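Local coordinates for protein histidine--tRNA ligase (Thermus thermophilus HB27, PDB 4RDX) that charges tRNA(His) with L-histidine at the expense of ATP, working as a homodimeric class II aminoacyl-tRNA synthetase, at residues L158-V163 / H274-G279. Residues are numbered along the deposited sequence; the frame is centred on the assembly and turned at random.
Sequences LRRLKV and HHEEIG
Lys-162 and His-274 form an antiparallel hydrogen-bonded pair, Lys-162 N giving to His-274 O and His-274 N to Lys-162 O, both at 2.9 Å and close to straight. On the face these two residues share, their side chains meet near the backbone, Lys-162 CB lying 4.4 Å from His-274 CB. The imidazole of His-274 is held by Ser-282 at ND1 and Glu-272 at NE2, which fixes its rotation. Beyond the pair, Arg-160 and Glu-276 join in a salt bridge with their side chains crossing at about a right angle. Arg-160 NE points to Glu-276 OE2 at 3.0 Å, the hydrogen bond nearly straight at 171°, and the oxygen lies in the guanidinium plane while the carboxylate is turned 68° from it. Bends at chi2 and chi3 of the arginine chain bring NE round to this oxygen. Glu-276 OE1 sits over the centre of the His-275 ring, 3.4 Å above its plane. Replacing Glu-276 by an alanine would probably leave Arg-160 NE without its carboxylate mate and uncover that face of the imidazole. With CG anti to the backbone N (chi1 -164°), the His-275 ring swings toward 158-163, where Leu-161 CD2 meets its edge at CD2, 3.8 Å away, and Leu-158 CD2 approaches NE2 obliquely. ND1 of His-275 donates to Glu-276 O at 2.7 Å, a bent bond that ties the ring to the following turn. The His-274 side chain lies about 7 Å from the bound AMP. The contact joins strands 161-167 and 269-275 near one edge of the largely antiparallel class II catalytic sheet, with 254-255 outside 161-167; Leu-161 and His-275 pack on Leu-284 of strand 283-290, part of the AMP pocket, while helices 139-156 and 311-320 touch Leu-161 and His-275, respectively.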
loop_
_atom_site.group_PDB
_atom_site.type_symbol
_atom_site.label_atom_id
_atom_site.label_comp_id
_atom_site.label_asym_id
_atom_site.label_seq_id
_atom_site.Cartn_x
_atom_site.Cartn_y
_atom_site.Cartn_z
ATOM N N LEU A 158 -12.335 18.123 -7.133
ATOM C CA LEU A 158 -11.980 18.710 -8.415
ATOM C C LEU A 158 -13.189 19.168 -9.222
ATOM O O LEU A 158 -14.133 18.412 -9.452
ATOM C CB LEU A 158 -11.147 17.734 -9.252
ATOM C CG LEU A 158 -9.728 17.437 -8.768
ATOM C CD1 LEU A 158 -9.075 16.394 -9.660
ATOM C CD2 LEU A 158 -8.887 18.708 -8.717
ATOM N N ARG A 159 -13.147 20.430 -9.627
ATOM C CA ARG A 159 -13.962 20.919 -10.718
ATOM C C ARG A 159 -12.963 21.064 -11.859
ATOM O O ARG A 159 -11.830 20.608 -11.729
ATOM C CB ARG A 159 -14.598 22.259 -10.358
ATOM C CG ARG A 159 -15.417 22.239 -9.065
ATOM C CD ARG A 159 -16.450 21.112 -9.072
ATOM N NE ARG A 159 -17.376 21.182 -7.943
ATOM C CZ ARG A 159 -17.625 20.175 -7.109
ATOM N NH1 ARG A 159 -17.016 19.009 -7.267
ATOM N NH2 ARG A 159 -18.486 20.332 -6.114
ATOM N N ARG A 160 -13.371 21.664 -12.973
ATOM C CA ARG A 160 -12.446 21.929 -14.075
ATOM C C ARG A 160 -11.780 20.665 -14.627
ATOM O O ARG A 160 -10.553 20.559 -14.641
ATOM C CB ARG A 160 -11.359 22.911 -13.627
ATOM C CG ARG A 160 -11.875 24.131 -12.887
ATOM C CD ARG A 160 -12.564 25.066 -13.845
ATOM N NE ARG A 160 -11.742 25.284 -15.030
ATOM C CZ ARG A 160 -12.147 25.941 -16.109
ATOM N NH1 ARG A 160 -13.370 26.449 -16.160
ATOM N NH2 ARG A 160 -11.330 26.084 -17.141
ATOM N N LEU A 161 -12.588 19.714 -15.083
ATOM C CA LEU A 161 -12.074 18.482 -15.673
ATOM C C LEU A 161 -12.592 18.365 -17.100
ATOM O O LEU A 161 -13.688 18.838 -17.399
ATOM C CB LEU A 161 -12.552 17.270 -14.868
ATOM C CG LEU A 161 -12.308 17.215 -13.359
ATOM C CD1 LEU A 161 -13.291 16.252 -12.702
ATOM C CD2 LEU A 161 -10.875 16.806 -13.053
ATOM N N LYS A 162 -11.820 17.744 -17.989
ATOM C CA LYS A 162 -12.343 17.471 -19.329
ATOM C C LYS A 162 -12.469 15.982 -19.634
ATOM O O LYS A 162 -11.468 15.280 -19.786
ATOM C CB LYS A 162 -11.522 18.149 -20.428
ATOM C CG LYS A 162 -12.131 17.916 -21.810
ATOM C CD LYS A 162 -11.146 18.147 -22.937
ATOM C CE LYS A 162 -10.887 19.622 -23.154
ATOM N NZ LYS A 162 -9.844 19.830 -24.194
ATOM N N VAL A 163 -13.707 15.509 -19.733
ATOM C CA VAL A 163 -13.969 14.129 -20.117
ATOM C C VAL A 163 -13.955 13.982 -21.634
ATOM O O VAL A 163 -14.737 14.622 -22.338
ATOM C CB VAL A 163 -15.329 13.637 -19.584
ATOM C CG1 VAL A 163 -15.554 12.182 -19.973
ATOM C CG2 VAL A 163 -15.402 13.813 -18.075
ATOM N N HIS A 274 -8.933 14.784 -18.472
ATOM C CA HIS A 274 -7.802 15.702 -18.425
ATOM C C HIS A 274 -7.995 16.837 -17.436
ATOM O O HIS A 274 -9.117 17.163 -17.048
ATOM C CB HIS A 274 -7.534 16.284 -19.811
ATOM C CG HIS A 274 -6.963 15.293 -20.781
ATOM N ND1 HIS A 274 -5.626 15.243 -21.082
ATOM C CD2 HIS A 274 -7.560 14.321 -21.508
ATOM C CE1 HIS A 274 -5.412 14.275 -21.963
ATOM N NE2 HIS A 274 -6.569 13.703 -22.235
ATOM N N HIS A 275 -6.880 17.438 -17.037
ATOM C CA HIS A 275 -6.906 18.613 -16.180
ATOM C C HIS A 275 -5.884 19.629 -16.672
ATOM O O HIS A 275 -4.790 19.263 -17.105
ATOM C CB HIS A 275 -6.624 18.226 -14.724
ATOM C CG HIS A 275 -6.999 19.288 -13.736
ATOM N ND1 HIS A 275 -6.144 20.307 -13.382
ATOM C CD2 HIS A 275 -8.138 19.488 -13.035
ATOM C CE1 HIS A 275 -6.740 21.092 -12.502
ATOM N NE2 HIS A 275 -7.953 20.616 -12.275
ATOM N N GLU A 276 -6.245 20.908 -16.612
ATOM C CA GLU A 276 -5.329 21.977 -16.994
ATOM C C GLU A 276 -4.202 22.118 -15.981
ATOM O O GLU A 276 -4.262 21.542 -14.891
ATOM C CB GLU A 276 -6.069 23.304 -17.156
ATOM C CG GLU A 276 -6.699 23.832 -15.884
ATOM C CD GLU A 276 -8.061 23.233 -15.614
ATOM O OE1 GLU A 276 -8.209 21.997 -15.715
ATOM O OE2 GLU A 276 -8.991 24.009 -15.314
ATOM N N GLU A 277 -3.186 22.895 -16.350
ATOM C CA GLU A 277 -1.939 22.960 -15.599
ATOM C C GLU A 277 -1.323 21.558 -15.507
ATOM O O GLU A 277 -1.484 20.755 -16.425
ATOM C CB GLU A 277 -2.145 23.604 -14.220
ATOM C CG GLU A 277 -2.664 25.047 -14.270
ATOM C CD GLU A 277 -4.015 25.206 -13.604
ATOM O OE1 GLU A 277 -4.703 24.185 -13.420
ATOM O OE2 GLU A 277 -4.387 26.351 -13.267
ATOM N N ILE A 278 -0.610 21.278 -14.418
ATOM C CA ILE A 278 0.047 19.977 -14.191
ATOM C C ILE A 278 0.953 19.468 -15.333
ATOM O O ILE A 278 1.374 18.307 -15.339
ATOM C CB ILE A 278 -0.956 18.872 -13.713
ATOM C CG1 ILE A 278 -1.576 18.111 -14.888
ATOM C CG2 ILE A 278 -2.036 19.475 -12.822
ATOM C CD1 ILE A 278 -1.991 16.698 -14.541
ATOM N N GLY A 279 1.272 20.344 -16.282
ATOM C CA GLY A 279 2.228 20.017 -17.327
ATOM C C GLY A 279 1.630 19.439 -18.595
ATOM O O GLY A 279 0.411 19.312 -18.716
#